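Local coordinates for isomerase/lactonizing enzyme (Agrobacterium tumefaciens, PDB 1RVK), which is of unknown function but, as an enolase-superfamily member, probably uses magnesium to stabilise an enolate formed by removing a proton next to a substrate carboxylate, at residues V103-L108 with G287-A292; P119-I124 with N315-A320. All blocks are in the same frame, centred on the assembly; numbering follows the deposited sequence.

Interaction 1 (V103-L108 with G287-A292); sequences VVDCAL and GGITPA
D105 and G288 bring the two backbones together, their CA atoms 5.4 Å apart, where the side of helix 98-116 meets the N-terminal end of helix 289-301. G287 leaves the preceding helix with positive phi and G288 takes the N-cap position, also with positive phi. With no side chain at G288 to intervene, the D105 carboxylate reaches the first turn of the new helix, its OD2 lying 3.5 Å from G288 C.

D105 extends across the gap with CG anti to the backbone N (chi1 -176°), and its two oxygens divide the work. OD2 accepts a nearly straight bond from T290 N, 2.9 Å long with an N-H...O angle of 173°. The amide meets it on the syn side, tilted 28° out of the carboxylate plane. OD1 uses its own syn lone pair for T290 OG1, at 2.7 Å. The backbone and hydroxyl of one threonine therefore hold both carboxylate oxygens, which fixes the rotation of the group. The positive end of the helix dipole would be expected to favour a charged carboxylate here. T290 OG1 is also hydrogen-bonded to W109 NE1, a residue further along helix 98-116, while W82 of helix 78-89 touches D105 and binds G287 O through NE1.

Beside this polar grip lies a small apolar patch. C106 SG rests 3.9 Å from I289 CG1, and V283 of helix 283-286 touches both side chains. An aspartate from the N-terminal alpha+beta domain thus engages the start of a helix surrounding the C-terminal barrel, a buried interdomain joint within the two-domain architecture of the enolase superfamily.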
loop_
_atom_site.group_PDB
_atom_site.type_symbol
_atom_site.label_atom_id
_atom_site.label_comp_id
_atom_site.label_asym_id
_atom_site.label_seq_id
_atom_site.Cartn_x
_atom_site.Cartn_y
_atom_site.Cartn_z
ATOM N N VAL A 103 -11.055 2.544 -4.987
ATOM C CA VAL A 103 -11.498 3.853 -4.516
ATOM C C VAL A 103 -12.995 3.868 -4.241
ATOM O O VAL A 103 -13.445 4.446 -3.251
ATOM C CB VAL A 103 -11.160 4.963 -5.531
ATOM C CG1 VAL A 103 -11.346 6.334 -4.877
ATOM C CG2 VAL A 103 -9.735 4.803 -6.013
ATOM N N VAL A 104 -13.767 3.229 -5.113
ATOM C CA VAL A 104 -15.212 3.180 -4.935
ATOM C C VAL A 104 -15.573 2.391 -3.676
ATOM O O VAL A 104 -16.408 2.821 -2.879
ATOM C CB VAL A 104 -15.901 2.531 -6.151
ATOM C CG1 VAL A 104 -17.391 2.389 -5.889
ATOM C CG2 VAL A 104 -15.667 3.376 -7.392
ATOM N N ASP A 105 -14.938 1.236 -3.500
ATOM C CA ASP A 105 -15.193 0.391 -2.336
ATOM C C ASP A 105 -14.811 1.146 -1.062
ATOM O O ASP A 105 -15.522 1.089 -0.061
ATOM C CB ASP A 105 -14.377 -0.907 -2.440
ATOM C CG ASP A 105 -14.673 -1.884 -1.311
ATOM O OD1 ASP A 105 -15.803 -2.416 -1.252
ATOM O OD2 ASP A 105 -13.772 -2.122 -0.482
ATOM N N CYS A 106 -13.693 1.863 -1.101
ATOM C CA CYS A 106 -13.252 2.616 0.071
ATOM C C CYS A 106 -14.227 3.733 0.426
ATOM O O CYS A 106 -14.531 3.942 1.598
ATOM C CB CYS A 106 -11.850 3.187 -0.153
ATOM S SG CYS A 106 -10.546 1.941 0.014
ATOM N N ALA A 107 -14.710 4.451 -0.581
ATOM C CA ALA A 107 -15.673 5.525 -0.350
ATOM C C ALA A 107 -16.956 4.950 0.254
ATOM O O ALA A 107 -17.593 5.582 1.097
ATOM C CB ALA A 107 -15.987 6.247 -1.665
ATOM N N LEU A 108 -17.337 3.751 -0.180
ATOM C CA LEU A 108 -18.541 3.109 0.343
ATOM C C LEU A 108 -18.357 2.740 1.811
ATOM O O LEU A 108 -19.284 2.867 2.611
ATOM C CB LEU A 108 -18.878 1.861 -0.479
ATOM C CG LEU A 108 -20.015 1.916 -1.507
ATOM C CD1 LEU A 108 -20.330 3.338 -1.932
ATOM C CD2 LEU A 108 -19.644 1.048 -2.693
ATOM N N GLY A 287 -8.337 -4.359 -5.299
ATOM C CA GLY A 287 -9.615 -3.725 -5.569
ATOM C C GLY A 287 -10.469 -3.248 -4.414
ATOM O O GLY A 287 -11.691 -3.185 -4.547
ATOM N N GLY A 288 -9.856 -2.920 -3.282
ATOM C CA GLY A 288 -10.640 -2.420 -2.166
ATOM C C GLY A 288 -10.484 -3.128 -0.835
ATOM O O GLY A 288 -9.794 -4.144 -0.717
ATOM N N ILE A 289 -11.131 -2.563 0.178
ATOM C CA ILE A 289 -11.106 -3.116 1.522
ATOM C C ILE A 289 -11.837 -4.456 1.539
ATOM O O ILE A 289 -11.383 -5.407 2.165
ATOM C CB ILE A 289 -11.770 -2.130 2.522
ATOM C CG1 ILE A 289 -10.862 -0.915 2.711
ATOM C CG2 ILE A 289 -12.021 -2.808 3.864
ATOM C CD1 ILE A 289 -11.513 0.223 3.480
ATOM N N THR A 290 -12.962 -4.537 0.833
ATOM C CA THR A 290 -13.731 -5.778 0.798
ATOM C C THR A 290 -12.878 -6.969 0.333
ATOM O O THR A 290 -12.763 -7.963 1.048
ATOM C CB THR A 290 -14.981 -5.614 -0.083
ATOM O OG1 THR A 290 -15.760 -4.516 0.416
ATOM C CG2 THR A 290 -15.833 -6.880 -0.053
ATOM N N PRO A 291 -12.262 -6.886 -0.859
ATOM C CA PRO A 291 -11.442 -8.026 -1.290
ATOM C C PRO A 291 -10.166 -8.196 -0.460
ATOM O O PRO A 291 -9.632 -9.299 -0.352
ATOM C CB PRO A 291 -11.163 -7.720 -2.766
ATOM C CG PRO A 291 -11.233 -6.218 -2.826
ATOM C CD PRO A 291 -12.426 -5.916 -1.956
ATOM N N ALA A 292 -9.673 -7.111 0.132
ATOM C CA ALA A 292 -8.469 -7.208 0.958
ATOM C C ALA A 292 -8.794 -8.076 2.170
ATOM O O ALA A 292 -8.001 -8.930 2.570
ATOM C CB ALA A 292 -8.011 -5.819 1.405
#

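Interaction 2 (P119-I124 with N315-A320); sequences PVYKLI and NLHVVA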
loop_
_atom_site.group_PDB
_atom_site.type_symbol
_atom_site.label_atom_id
_atom_site.label_comp_id
_atom_site.label_asym_id
_atom_site.label_seq_id
_atom_site.Cartn_x
_atom_site.Cartn_y
_atom_site.Cartn_z
ATOM N N PRO A 119 -15.637 3.877 13.379
ATOM C CA PRO A 119 -14.402 3.731 12.598
ATOM C C PRO A 119 -14.612 2.461 11.771
ATOM O O PRO A 119 -15.231 1.507 12.251
ATOM C CB PRO A 119 -13.331 3.534 13.667
ATOM C CG PRO A 119 -13.898 4.250 14.868
ATOM C CD PRO A 119 -15.355 3.853 14.825
ATOM N N VAL A 120 -14.116 2.436 10.541
ATOM C CA VAL A 120 -14.316 1.261 9.699
ATOM C C VAL A 120 -13.836 -0.054 10.316
ATOM O O VAL A 120 -14.537 -1.065 10.232
ATOM C CB VAL A 120 -13.671 1.463 8.298
ATOM C CG1 VAL A 120 -13.538 0.126 7.558
ATOM C CG2 VAL A 120 -14.542 2.414 7.479
ATOM N N TYR A 121 -12.670 -0.058 10.956
ATOM C CA TYR A 121 -12.184 -1.309 11.533
ATOM C C TYR A 121 -13.076 -1.821 12.662
ATOM O O TYR A 121 -13.151 -3.024 12.892
ATOM C CB TYR A 121 -10.724 -1.173 11.994
ATOM C CG TYR A 121 -10.490 -0.529 13.343
ATOM C CD1 TYR A 121 -10.138 -1.300 14.453
ATOM C CD2 TYR A 121 -10.543 0.853 13.495
ATOM C CE1 TYR A 121 -9.832 -0.704 15.681
ATOM C CE2 TYR A 121 -10.246 1.456 14.715
ATOM C CZ TYR A 121 -9.885 0.676 15.799
ATOM O OH TYR A 121 -9.537 1.288 16.986
ATOM N N LYS A 122 -13.763 -0.912 13.353
ATOM C CA LYS A 122 -14.669 -1.304 14.430
ATOM C C LYS A 122 -15.955 -1.889 13.844
ATOM O O LYS A 122 -16.598 -2.741 14.463
ATOM C CB LYS A 122 -15.002 -0.098 15.313
ATOM C CG LYS A 122 -13.848 0.380 16.183
ATOM C CD LYS A 122 -13.570 -0.570 17.345
ATOM C CE LYS A 122 -12.469 -0.012 18.238
ATOM N NZ LYS A 122 -12.208 -0.845 19.444
ATOM N N LEU A 123 -16.326 -1.424 12.652
ATOM C CA LEU A 123 -17.522 -1.911 11.965
ATOM C C LEU A 123 -17.271 -3.313 11.434
ATOM O O LEU A 123 -18.152 -4.173 11.456
ATOM C CB LEU A 123 -17.888 -0.999 10.792
ATOM C CG LEU A 123 -18.601 0.314 11.105
ATOM C CD1 LEU A 123 -18.893 1.049 9.800
ATOM C CD2 LEU A 123 -19.896 0.028 11.856
ATOM N N ILE A 124 -16.060 -3.529 10.942
ATOM C CA ILE A 124 -15.674 -4.829 10.414
ATOM C C ILE A 124 -15.621 -5.825 11.562
ATOM O O ILE A 124 -16.071 -6.963 11.442
ATOM C CB ILE A 124 -14.275 -4.763 9.765
ATOM C CG1 ILE A 124 -14.322 -3.877 8.518
ATOM C CG2 ILE A 124 -13.786 -6.169 9.430
ATOM C CD1 ILE A 124 -12.953 -3.556 7.934
ATOM N N ASN A 315 -5.616 1.029 4.255
ATOM C CA ASN A 315 -4.827 -0.148 4.589
ATOM C C ASN A 315 -4.690 -0.328 6.094
ATOM O O ASN A 315 -4.679 -1.458 6.585
ATOM C CB ASN A 315 -3.442 -0.064 3.938
ATOM C CG ASN A 315 -3.501 -0.273 2.443
ATOM O OD1 ASN A 315 -3.953 -1.320 1.975
ATOM N ND2 ASN A 315 -3.059 0.721 1.682
ATOM N N LEU A 316 -4.591 0.778 6.828
ATOM C CA LEU A 316 -4.466 0.705 8.279
ATOM C C LEU A 316 -5.688 0.025 8.898
ATOM O O LEU A 316 -5.564 -0.763 9.838
ATOM C CB LEU A 316 -4.300 2.109 8.877
ATOM C CG LEU A 316 -4.164 2.196 10.401
ATOM C CD1 LEU A 316 -2.988 1.353 10.870
ATOM C CD2 LEU A 316 -3.975 3.651 10.818
ATOM N N HIS A 317 -6.872 0.324 8.373
ATOM C CA HIS A 317 -8.083 -0.276 8.917
ATOM C C HIS A 317 -8.140 -1.782 8.675
ATOM O O HIS A 317 -8.651 -2.527 9.509
ATOM C CB HIS A 317 -9.317 0.427 8.351
ATOM C CG HIS A 317 -9.622 1.725 9.033
ATOM N ND1 HIS A 317 -10.475 1.815 10.112
ATOM C CD2 HIS A 317 -9.130 2.973 8.839
ATOM C CE1 HIS A 317 -10.496 3.060 10.554
ATOM N NE2 HIS A 317 -9.688 3.783 9.800
ATOM N N VAL A 318 -7.610 -2.233 7.542
ATOM C CA VAL A 318 -7.596 -3.666 7.258
ATOM C C VAL A 318 -6.669 -4.335 8.275
ATOM O O VAL A 318 -6.999 -5.374 8.845
ATOM C CB VAL A 318 -7.086 -3.957 5.823
ATOM C CG1 VAL A 318 -6.896 -5.460 5.622
ATOM C CG2 VAL A 318 -8.094 -3.430 4.804
ATOM N N VAL A 319 -5.512 -3.725 8.509
ATOM C CA VAL A 319 -4.552 -4.273 9.464
ATOM C C VAL A 319 -5.122 -4.311 10.889
ATOM O O VAL A 319 -4.913 -5.274 11.624
ATOM C CB VAL A 319 -3.241 -3.452 9.459
ATOM C CG1 VAL A 319 -2.315 -3.917 10.586
ATOM C CG2 VAL A 319 -2.542 -3.603 8.110
ATOM N N ALA A 320 -5.849 -3.268 11.273
ATOM C CA ALA A 320 -6.426 -3.196 12.613
ATOM C C ALA A 320 -7.564 -4.193 12.823
ATOM O O ALA A 320 -7.848 -4.604 13.954
ATOM C CB ALA A 320 -6.918 -1.778 12.886
#
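Y121 and H317 form the centre of a helix-helix packing contact between the N-terminal domain and the C-terminal barrel domain of the enolase fold. The short helix 120-124 runs in broadly the same direction as helix 313-321. The axes of the contacting segments approach to 8.6 Å and cross at -37°, with the CA atoms of Y121 and H317 only 5.0 Å apart.

H317 sets its ring between the helices with CG anti to its own carbonyl carbon, presenting ND1 to the opening turn of helix 120-124. There Y121 N donates a 3.0 Å bond to H317 ND1, markedly bent at 141°. The amide nitrogen lies close to the imidazole plane, as suits an acceptor on the ring edge. The second ring nitrogen, NE2, has a weak hydrogen bond to L367 O, consistent with a neutral ring whose proton is on NE2. Packing also holds the ring: V120 CB comes within 3.7 Å of H317 ND1, and P119 CB approaches the imidazole edge near its plane.

Y121 adopts the less usual first torsion for a helix, with CG lying between the backbone N and the carbonyl carbon (chi1 82°). Its phenol ring consequently sits close to the imidazole, the two planes inclined obliquely, with the H317 ND1 atom near the phenol plane at its edge. The Y121 hydroxyl is hydrogen-bonded to D129 OD1, which also takes a salt bridge from K122 NZ. K122 folds back over one phenol face, its CG 3.9 Å above the plane near the ring centre. From helix 313-321, the methyl carbon A320 CB reaches Y121 CD1 at 3.6 Å.

In the fold
Both interactions join the N-terminal domain to the barrel domain, and their centres lie 12 Å apart. Direct packing connects them: I289 CG2 of interaction 1 is 4.1 Å from V318 CG2 of interaction 2, and 4.2 Å from I124 CD1. W109, already met beside T290, gives a second link by also touching V120 and I124; V283, from the apolar patch of interaction 1, gives a third by donating its backbone N to N315 OD1. Helices 98-116 and 120-124 are consecutive, so successive N-terminal helices meet successive barrel helices. Neither contact includes the magnesium-binding residues D206, E232 and E258; both belong to the interdomain framework rather than to the metal site.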